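Local coordinates for structural protein ORF273 (PDB 4ART) that is probably a structural component of the virion of an archaeal virus, with a new fold stable to heat and acid, at residues A[104-109]-A[265-270]; A[204-209]-A[236-241]; A[219-224]-A[231-236]. One frame throughout, in Å; residues are numbered along the deposited sequence.

Contact 1 of 3, residues A[104-109]-A[265-270]; sequences FDIDYG and KLERLK
The carboxylates of Asp107 and Glu267 meet from opposite directions, Asp107 OD2 lying 3.2 Å from Glu267 OE1 and their planes 25° apart. Both atoms are acceptors and no hydrogen bond joins them. If both groups are ionised they repel, which would probably raise the proton affinity of one of them; protonation in acid would relieve the strain. Beside the pair, Glu267 OE2 sits 4.0 Å from Ile106 CG2, and the contact is completed by branch ends, Ile106 CD1 lying 4.4 Å from Leu266 CD2. Glu267 brings its carboxylate across by a bend at its second torsion (chi2 -105°). The contact thus sets the C-terminal tail against helix 99-108, on one face of the mixed seven-stranded sheet: Ile106 rests on Ala156 and Gln248, and Leu266 on Tyr154 and Cys250, whose disulfide with Cys263 ties the start of the short helix 263-266 to strand 247-253. Farther out, a type I turn from Leu266 to Leu269 carries Glu267, closed by Leu269 N to Leu266 O at 3.0 Å. Leu266 also packs on Phe102 and Glu267 on Leu103, both of helix 99-108.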
loop_
_atom_site.group_PDB
_atom_site.type_symbol
_atom_site.label_atom_id
_atom_site.label_comp_id
_atom_site.label_asym_id
_atom_site.label_seq_id
_atom_site.Cartn_x
_atom_site.Cartn_y
_atom_site.Cartn_z
ATOM N N PHE A 104 3.925 12.890 3.859
ATOM C CA PHE A 104 3.489 11.783 4.702
ATOM C C PHE A 104 4.416 10.557 4.559
ATOM O O PHE A 104 4.793 9.944 5.554
ATOM C CB PHE A 104 2.016 11.440 4.447
ATOM C CG PHE A 104 1.548 10.275 5.259
ATOM C CD1 PHE A 104 1.215 10.436 6.604
ATOM C CD2 PHE A 104 1.459 9.012 4.694
ATOM C CE1 PHE A 104 0.840 9.343 7.381
ATOM C CE2 PHE A 104 1.038 7.928 5.463
ATOM C CZ PHE A 104 0.723 8.102 6.803
ATOM N N ASP A 105 4.783 10.212 3.327
ATOM C CA ASP A 105 5.694 9.109 3.045
ATOM C C ASP A 105 7.072 9.360 3.674
ATOM O O ASP A 105 7.649 8.427 4.191
ATOM C CB ASP A 105 5.839 8.893 1.528
ATOM C CG ASP A 105 4.621 8.295 0.830
ATOM O OD1 ASP A 105 3.569 8.104 1.509
ATOM O OD2 ASP A 105 4.699 8.066 -0.399
ATOM N N ILE A 106 7.570 10.629 3.666
ATOM C CA ILE A 106 8.855 11.073 4.261
ATOM C C ILE A 106 8.846 10.844 5.774
ATOM O O ILE A 106 9.788 10.286 6.334
ATOM C CB ILE A 106 9.101 12.606 4.003
ATOM C CG1 ILE A 106 9.425 12.929 2.551
ATOM C CG2 ILE A 106 10.164 13.218 4.955
ATOM C CD1 ILE A 106 9.527 14.467 2.314
ATOM N N ASP A 107 7.790 11.346 6.420
ATOM C CA ASP A 107 7.615 11.375 7.868
ATOM C C ASP A 107 7.128 10.058 8.519
ATOM O O ASP A 107 7.458 9.792 9.679
ATOM C CB ASP A 107 6.765 12.614 8.256
ATOM C CG ASP A 107 7.357 13.942 7.779
ATOM O OD1 ASP A 107 8.605 14.107 7.868
ATOM O OD2 ASP A 107 6.572 14.823 7.336
ATOM N N TYR A 108 6.432 9.193 7.741
ATOM C CA TYR A 108 5.873 7.908 8.192
ATOM C C TYR A 108 6.119 6.724 7.252
ATOM O O TYR A 108 5.508 5.673 7.439
ATOM C CB TYR A 108 4.353 8.027 8.398
ATOM C CG TYR A 108 3.928 9.012 9.463
ATOM C CD1 TYR A 108 3.754 10.360 9.163
ATOM C CD2 TYR A 108 3.652 8.589 10.759
ATOM C CE1 TYR A 108 3.365 11.273 10.139
ATOM C CE2 TYR A 108 3.228 9.489 11.738
ATOM C CZ TYR A 108 3.092 10.832 11.424
ATOM O OH TYR A 108 2.671 11.729 12.376
ATOM N N GLY A 109 7.008 6.881 6.279
ATOM C CA GLY A 109 7.316 5.848 5.298
ATOM C C GLY A 109 8.180 4.733 5.833
ATOM O O GLY A 109 9.246 4.421 5.273
ATOM N N LYS A 265 13.337 22.756 5.074
ATOM C CA LYS A 265 13.058 23.801 4.085
ATOM C C LYS A 265 12.097 23.198 3.039
ATOM O O LYS A 265 11.149 23.859 2.618
ATOM C CB LYS A 265 14.364 24.299 3.430
ATOM C CG LYS A 265 14.197 25.435 2.412
ATOM C CD LYS A 265 14.170 26.825 3.064
ATOM C CE LYS A 265 13.870 27.924 2.070
ATOM N NZ LYS A 265 14.045 29.275 2.671
ATOM N N LEU A 266 12.309 21.911 2.694
ATOM C CA LEU A 266 11.517 21.132 1.747
ATOM C C LEU A 266 10.014 21.102 2.037
ATOM O O LEU A 266 9.231 21.287 1.110
ATOM C CB LEU A 266 12.069 19.699 1.652
ATOM C CG LEU A 266 11.544 18.853 0.525
ATOM C CD1 LEU A 266 11.752 19.537 -0.769
ATOM C CD2 LEU A 266 12.210 17.512 0.501
ATOM N N GLU A 267 9.618 20.869 3.308
ATOM C CA GLU A 267 8.211 20.803 3.738
ATOM C C GLU A 267 7.466 22.127 3.522
ATOM O O GLU A 267 6.240 22.126 3.493
ATOM C CB GLU A 267 8.057 20.318 5.195
ATOM C CG GLU A 267 9.152 19.382 5.703
ATOM C CD GLU A 267 8.852 17.902 5.849
ATOM O OE1 GLU A 267 7.685 17.545 6.137
ATOM O OE2 GLU A 267 9.810 17.101 5.755
ATOM N N ARG A 268 8.196 23.232 3.308
ATOM C CA ARG A 268 7.618 24.548 3.042
ATOM C C ARG A 268 7.264 24.754 1.558
ATOM O O ARG A 268 6.564 25.716 1.232
ATOM C CB ARG A 268 8.599 25.668 3.477
ATOM C CG ARG A 268 9.161 25.520 4.885
ATOM C CD ARG A 268 10.012 26.697 5.358
ATOM N NE ARG A 268 9.371 28.012 5.210
ATOM C CZ ARG A 268 8.343 28.449 5.934
ATOM N NH1 ARG A 268 7.784 27.667 6.850
ATOM N NH2 ARG A 268 7.847 29.662 5.726
ATOM N N LEU A 269 7.750 23.872 0.662
ATOM C CA LEU A 269 7.594 24.015 -0.793
ATOM C C LEU A 269 6.334 23.442 -1.516
ATOM O O LEU A 269 6.420 22.455 -2.249
ATOM C CB LEU A 269 8.911 23.668 -1.513
ATOM C CG LEU A 269 10.199 24.287 -0.926
ATOM C CD1 LEU A 269 11.422 23.749 -1.620
ATOM C CD2 LEU A 269 10.179 25.812 -0.993
ATOM N N LYS A 270 5.189 24.161 -1.378
ATOM C CA LYS A 270 3.873 23.888 -1.978
ATOM C C LYS A 270 3.292 22.552 -1.564
ATOM O O LYS A 270 2.712 22.462 -0.488
ATOM C CB LYS A 270 3.873 24.065 -3.509
ATOM C CG LYS A 270 2.500 24.403 -4.086
ATOM C CD LYS A 270 2.590 24.949 -5.511
ATOM C CE LYS A 270 1.244 25.332 -6.084
ATOM N NZ LYS A 270 0.667 26.537 -5.429
#

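Contact 2 of 3, residues A[204-209]-A[236-241]; sequences ILAGYT and AHAYLQ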
loop_
_atom_site.group_PDB
_atom_site.type_symbol
_atom_site.label_atom_id
_atom_site.label_comp_id
_atom_site.label_asym_id
_atom_site.label_seq_id
_atom_site.Cartn_x
_atom_site.Cartn_y
_atom_site.Cartn_z
ATOM N N ILE A 204 1.465 -0.918 20.278
ATOM C CA ILE A 204 2.821 -0.454 20.102
ATOM C C ILE A 204 2.964 1.071 20.215
ATOM O O ILE A 204 3.977 1.517 20.736
ATOM C CB ILE A 204 3.485 -1.097 18.832
ATOM C CG1 ILE A 204 5.016 -0.977 18.834
ATOM C CG2 ILE A 204 2.867 -0.578 17.496
ATOM C CD1 ILE A 204 5.742 -1.974 19.739
ATOM N N LEU A 205 1.975 1.871 19.756
ATOM C CA LEU A 205 2.094 3.344 19.761
ATOM C C LEU A 205 0.832 3.995 20.265
ATOM O O LEU A 205 -0.215 3.828 19.643
ATOM C CB LEU A 205 2.429 3.859 18.331
ATOM C CG LEU A 205 3.856 3.591 17.817
ATOM C CD1 LEU A 205 3.932 3.725 16.314
ATOM C CD2 LEU A 205 4.908 4.466 18.542
ATOM N N ALA A 206 0.923 4.737 21.387
ATOM C CA ALA A 206 -0.185 5.412 22.069
ATOM C C ALA A 206 -1.438 4.496 22.257
ATOM O O ALA A 206 -2.576 4.936 22.106
ATOM C CB ALA A 206 -0.533 6.710 21.356
ATOM N N GLY A 207 -1.184 3.220 22.572
ATOM C CA GLY A 207 -2.220 2.225 22.810
ATOM C C GLY A 207 -2.776 1.539 21.579
ATOM O O GLY A 207 -3.669 0.695 21.688
ATOM N N TYR A 208 -2.284 1.914 20.401
ATOM C CA TYR A 208 -2.756 1.354 19.137
ATOM C C TYR A 208 -1.852 0.255 18.645
ATOM O O TYR A 208 -0.626 0.304 18.826
ATOM C CB TYR A 208 -2.780 2.453 18.061
ATOM C CG TYR A 208 -3.755 3.568 18.361
ATOM C CD1 TYR A 208 -5.115 3.405 18.134
ATOM C CD2 TYR A 208 -3.309 4.805 18.819
ATOM C CE1 TYR A 208 -6.021 4.416 18.431
ATOM C CE2 TYR A 208 -4.208 5.846 19.077
ATOM C CZ TYR A 208 -5.561 5.649 18.862
ATOM O OH TYR A 208 -6.463 6.657 19.094
ATOM N N THR A 209 -2.450 -0.698 17.944
ATOM C CA THR A 209 -1.710 -1.749 17.262
ATOM C C THR A 209 -1.001 -1.014 16.118
ATOM O O THR A 209 -1.402 0.110 15.777
ATOM C CB THR A 209 -2.625 -2.806 16.701
ATOM O OG1 THR A 209 -3.503 -2.229 15.735
ATOM C CG2 THR A 209 -3.374 -3.575 17.748
ATOM N N ALA A 236 1.997 10.318 16.568
ATOM C CA ALA A 236 3.184 11.047 16.128
ATOM C C ALA A 236 4.129 11.271 17.309
ATOM O O ALA A 236 5.308 10.935 17.209
ATOM C CB ALA A 236 2.794 12.406 15.537
ATOM N N HIS A 237 3.599 11.796 18.435
ATOM C CA HIS A 237 4.364 12.061 19.641
ATOM C C HIS A 237 5.052 10.804 20.148
ATOM O O HIS A 237 6.244 10.860 20.424
ATOM C CB HIS A 237 3.474 12.679 20.738
ATOM C CG HIS A 237 3.209 14.134 20.533
ATOM N ND1 HIS A 237 1.949 14.693 20.735
ATOM C CD2 HIS A 237 4.103 15.140 20.418
ATOM C CE1 HIS A 237 2.098 15.982 20.517
ATOM N NE2 HIS A 237 3.385 16.303 20.369
ATOM N N ALA A 238 4.310 9.668 20.234
ATOM C CA ALA A 238 4.844 8.386 20.700
ATOM C C ALA A 238 5.885 7.843 19.728
ATOM O O ALA A 238 6.933 7.391 20.157
ATOM C CB ALA A 238 3.723 7.372 20.903
ATOM N N TYR A 239 5.601 7.907 18.423
ATOM C CA TYR A 239 6.494 7.455 17.375
ATOM C C TYR A 239 7.855 8.185 17.416
ATOM O O TYR A 239 8.885 7.522 17.355
ATOM C CB TYR A 239 5.819 7.586 16.003
ATOM C CG TYR A 239 6.758 7.317 14.855
ATOM C CD1 TYR A 239 7.176 6.020 14.561
ATOM C CD2 TYR A 239 7.327 8.363 14.142
ATOM C CE1 TYR A 239 8.104 5.771 13.548
ATOM C CE2 TYR A 239 8.223 8.125 13.100
ATOM C CZ TYR A 239 8.599 6.824 12.794
ATOM O OH TYR A 239 9.500 6.567 11.777
ATOM N N LEU A 240 7.853 9.537 17.507
ATOM C CA LEU A 240 9.062 10.376 17.561
ATOM C C LEU A 240 9.934 10.112 18.791
ATOM O O LEU A 240 11.162 10.209 18.712
ATOM C CB LEU A 240 8.697 11.859 17.463
ATOM C CG LEU A 240 8.080 12.292 16.105
ATOM C CD1 LEU A 240 7.747 13.765 16.115
ATOM C CD2 LEU A 240 8.998 11.947 14.900
ATOM N N GLN A 241 9.296 9.756 19.914
ATOM C CA GLN A 241 9.976 9.426 21.163
ATOM C C GLN A 241 10.542 7.999 21.201
ATOM O O GLN A 241 11.725 7.815 21.492
ATOM C CB GLN A 241 9.035 9.620 22.374
ATOM C CG GLN A 241 8.575 11.046 22.630
ATOM C CD GLN A 241 9.691 11.966 23.033
ATOM O OE1 GLN A 241 10.256 11.854 24.135
ATOM N NE2 GLN A 241 10.011 12.912 22.149
#
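Apolar packing carries the whole interface between the loop 204-209 and helix 229-242, with no hydrogen bond crossing it. Leu205 does most of the touching through one branch: CD2 presses on the helix backbone between Ala238 and Tyr239, 3.5 Å from Tyr239 N, and also meets Ala238 CB at 3.9 Å and Tyr239 CB at 4.1 Å. The other branch, CD1, lies loosely and obliquely beside the Tyr239 ring. That ring is carried off from the loop because its CG stands anti to the backbone N (chi1 172°), which leaves the CB of Tyr239, rather than its hydroxyl end, to meet Leu205. Next along, the methyls of two alanines come together, Ala206 CB to Ala238 CB at 4.3 Å. Leu205 is buried further by Ala213 of helix 210-221 and by Phe243, which also meets the ring of Tyr239. Tyr208 packs on Asn192 of the second subunit.

Backbone hydrogen bonds shape the turn that presents these groups. Tyr208 N bonds to Leu205 O at 2.9 Å, and Tyr208 O accepts twice, from Ile204 N at 2.8 Å and from Leu205 N at 3.2 Å. Ala206 and Gly207, at the corner, both have positive phi.

Polar side-chain bonds hold the exit of the loop. Thr209 stands at the N-cap of helix 210-221, and its OG1 is hydrogen-bonded to Glu212 and to Glu200 of the second subunit.

Ile204 and Leu205 both oppose Tyr208, the pattern of a classic beta bulge, here beside a type I' turn: a compact link between helices 188-201 and 210-221 that docks Leu205 and Ala206 on helix 229-242.

Contact 3 of 3, residues A[219-224]-A[231-236]; sequences HYYVDH and DALKIA
One side of the Tyr220 ring, CD2 and CE2, meets the methyls of Ala232 and Leu233. Its CD2 is 3.7 Å from Ala232 CB, and the next carbon outward, CE2, is 4.0 Å from Leu233 CD1; both methyls approach the ring obliquely. With CG anti to the backbone N (chi1 177°), the Tyr220 ring extends toward helix 229-242, while Leu233 turns one branch back to meet it, the two side chains crossing at a slant. Tyr220 CB also lies 3.8 Å from Ala232 CB, and the small alanine lets the backbones come close, with the CA atoms of Tyr220 and Ala232 6.7 Å apart.

Tyr221 stands behind this pair. Tyr220 CD2 sits 3.6 Å above the centre of one face of the Tyr221 ring, and the Tyr221 hydroxyl in turn lies in the plane of the Tyr220 ring, at its edge. The same hydroxyl approaches Leu233 CD1 at a loose 4.5 Å. The contact joins two consecutive helices, the end of 210-221 and the early part of 229-242, across the short loop between them, and that loop adds Asn226 and Phe228 to the surroundings of Tyr220. Tyr221 in addition reaches Phe104 and Tyr108 of helix 99-108.

On the polar flank, His219 ND1 donates to Asp223 OD2 at 2.9 Å, nearly straight at 166°, with the acceptor in the imidazole plane and met nearly along its C-O axis. The other ring nitrogen, NE2, is hydrogen-bonded to Glu195 of the second subunit. Two carboxylates thus fix the rotation of the ring and would probably stabilise its protonated form.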
loop_
_atom_site.group_PDB
_atom_site.type_symbol
_atom_site.label_atom_id
_atom_site.label_comp_id
_atom_site.label_asym_id
_atom_site.label_seq_id
_atom_site.Cartn_x
_atom_site.Cartn_y
_atom_site.Cartn_z
ATOM N N HIS A 219 -5.325 8.740 7.515
ATOM C CA HIS A 219 -6.672 9.304 7.495
ATOM C C HIS A 219 -6.621 10.816 7.715
ATOM O O HIS A 219 -7.322 11.559 7.035
ATOM C CB HIS A 219 -7.560 8.603 8.534
ATOM C CG HIS A 219 -7.888 7.178 8.203
ATOM N ND1 HIS A 219 -7.964 6.725 6.878
ATOM C CD2 HIS A 219 -8.184 6.148 9.026
ATOM C CE1 HIS A 219 -8.293 5.445 6.948
ATOM N NE2 HIS A 219 -8.446 5.047 8.209
ATOM N N TYR A 220 -5.747 11.276 8.612
ATOM C CA TYR A 220 -5.561 12.702 8.885
ATOM C C TYR A 220 -4.779 13.422 7.749
ATOM O O TYR A 220 -5.221 14.459 7.282
ATOM C CB TYR A 220 -4.877 12.891 10.291
ATOM C CG TYR A 220 -4.569 14.330 10.637
ATOM C CD1 TYR A 220 -5.564 15.303 10.611
ATOM C CD2 TYR A 220 -3.282 14.721 10.983
ATOM C CE1 TYR A 220 -5.275 16.640 10.902
ATOM C CE2 TYR A 220 -2.978 16.056 11.254
ATOM C CZ TYR A 220 -3.980 17.011 11.221
ATOM O OH TYR A 220 -3.682 18.311 11.547
ATOM N N TYR A 221 -3.666 12.884 7.287
ATOM C CA TYR A 221 -2.859 13.622 6.313
ATOM C C TYR A 221 -3.166 13.403 4.889
ATOM O O TYR A 221 -3.075 14.351 4.105
ATOM C CB TYR A 221 -1.374 13.323 6.513
ATOM C CG TYR A 221 -0.816 13.885 7.790
ATOM C CD1 TYR A 221 -0.620 15.258 7.944
ATOM C CD2 TYR A 221 -0.416 13.045 8.828
ATOM C CE1 TYR A 221 -0.059 15.781 9.107
ATOM C CE2 TYR A 221 0.161 13.559 9.995
ATOM C CZ TYR A 221 0.334 14.928 10.131
ATOM O OH TYR A 221 0.904 15.453 11.281
ATOM N N VAL A 222 -3.455 12.155 4.521
ATOM C CA VAL A 222 -3.685 11.801 3.122
ATOM C C VAL A 222 -5.176 11.842 2.754
ATOM O O VAL A 222 -5.531 12.346 1.674
ATOM C CB VAL A 222 -2.960 10.460 2.739
ATOM C CG1 VAL A 222 -3.148 10.118 1.257
ATOM C CG2 VAL A 222 -1.472 10.544 3.077
ATOM N N ASP A 223 -6.054 11.357 3.661
ATOM C CA ASP A 223 -7.500 11.448 3.417
ATOM C C ASP A 223 -8.027 12.831 3.807
ATOM O O ASP A 223 -9.200 13.116 3.550
ATOM C CB ASP A 223 -8.301 10.311 4.086
ATOM C CG ASP A 223 -8.017 8.937 3.494
ATOM O OD1 ASP A 223 -8.041 8.809 2.245
ATOM O OD2 ASP A 223 -7.792 7.984 4.280
ATOM N N HIS A 224 -7.159 13.695 4.401
ATOM C CA HIS A 224 -7.491 15.065 4.796
ATOM C C HIS A 224 -8.717 15.167 5.711
ATOM O O HIS A 224 -9.562 16.055 5.550
ATOM C CB HIS A 224 -7.618 16.002 3.564
ATOM C CG HIS A 224 -6.364 16.111 2.771
ATOM N ND1 HIS A 224 -6.216 15.406 1.580
ATOM C CD2 HIS A 224 -5.191 16.722 3.072
ATOM C CE1 HIS A 224 -4.981 15.658 1.168
ATOM N NE2 HIS A 224 -4.328 16.448 2.033
ATOM N N ASP A 231 -5.840 11.949 17.468
ATOM C CA ASP A 231 -5.229 10.620 17.485
ATOM C C ASP A 231 -3.912 10.556 16.715
ATOM O O ASP A 231 -2.991 9.935 17.206
ATOM C CB ASP A 231 -6.208 9.547 17.021
ATOM C CG ASP A 231 -7.481 9.462 17.831
ATOM O OD1 ASP A 231 -7.459 9.864 19.010
ATOM O OD2 ASP A 231 -8.481 8.926 17.301
ATOM N N ALA A 232 -3.816 11.214 15.541
ATOM C CA ALA A 232 -2.597 11.239 14.722
ATOM C C ALA A 232 -1.445 11.894 15.471
ATOM O O ALA A 232 -0.318 11.407 15.401
ATOM C CB ALA A 232 -2.855 11.992 13.431
ATOM N N LEU A 233 -1.725 13.011 16.169
ATOM C CA LEU A 233 -0.719 13.740 16.938
ATOM C C LEU A 233 -0.249 12.888 18.125
ATOM O O LEU A 233 0.947 12.869 18.406
ATOM C CB LEU A 233 -1.292 15.080 17.393
ATOM C CG LEU A 233 -1.292 16.268 16.414
ATOM C CD1 LEU A 233 -1.568 15.939 14.970
ATOM C CD2 LEU A 233 -2.168 17.381 16.926
ATOM N N LYS A 234 -1.178 12.152 18.793
ATOM C CA LYS A 234 -0.844 11.229 19.888
ATOM C C LYS A 234 0.123 10.150 19.393
ATOM O O LYS A 234 1.149 9.899 20.023
ATOM C CB LYS A 234 -2.116 10.587 20.494
ATOM C CG LYS A 234 -2.469 11.162 21.857
ATOM C CD LYS A 234 -3.806 10.662 22.396
ATOM C CE LYS A 234 -4.173 11.412 23.666
ATOM N NZ LYS A 234 -5.149 10.670 24.519
ATOM N N ILE A 235 -0.176 9.560 18.224
ATOM C CA ILE A 235 0.658 8.526 17.609
ATOM C C ILE A 235 2.009 9.122 17.213
ATOM O O ILE A 235 3.036 8.486 17.464
ATOM C CB ILE A 235 -0.069 7.860 16.423
ATOM C CG1 ILE A 235 -1.327 7.102 16.913
ATOM C CG2 ILE A 235 0.897 6.927 15.660
ATOM C CD1 ILE A 235 -2.328 6.644 15.843
ATOM N N ALA A 236 1.997 10.318 16.568
ATOM C CA ALA A 236 3.184 11.047 16.128
ATOM C C ALA A 236 4.129 11.271 17.309
ATOM O O ALA A 236 5.308 10.935 17.209
ATOM C CB ALA A 236 2.794 12.406 15.537
#

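Overall arrangement
The three contacts are nested along the chain: contact 3 (219-224 with 231-236) lies within the loop closed by contact 2 (204-209 with 236-241), and both lie inside the loop closed by contact 1. Contacts 2 and 3 share helix 229-242 and Ala236, with centres about 12 Å apart; both touch the second subunit, so this helical region takes part in the dimer. Contact 1, about 14 Å from contact 3 and about 20 Å from contact 2 between centres, sits against the mixed sheet. Helix 99-108 joins the two regions: Phe104 packs on Tyr221 and Val222, and Tyr108 on Ala236, linking the sheet with the helices of the dimer interface.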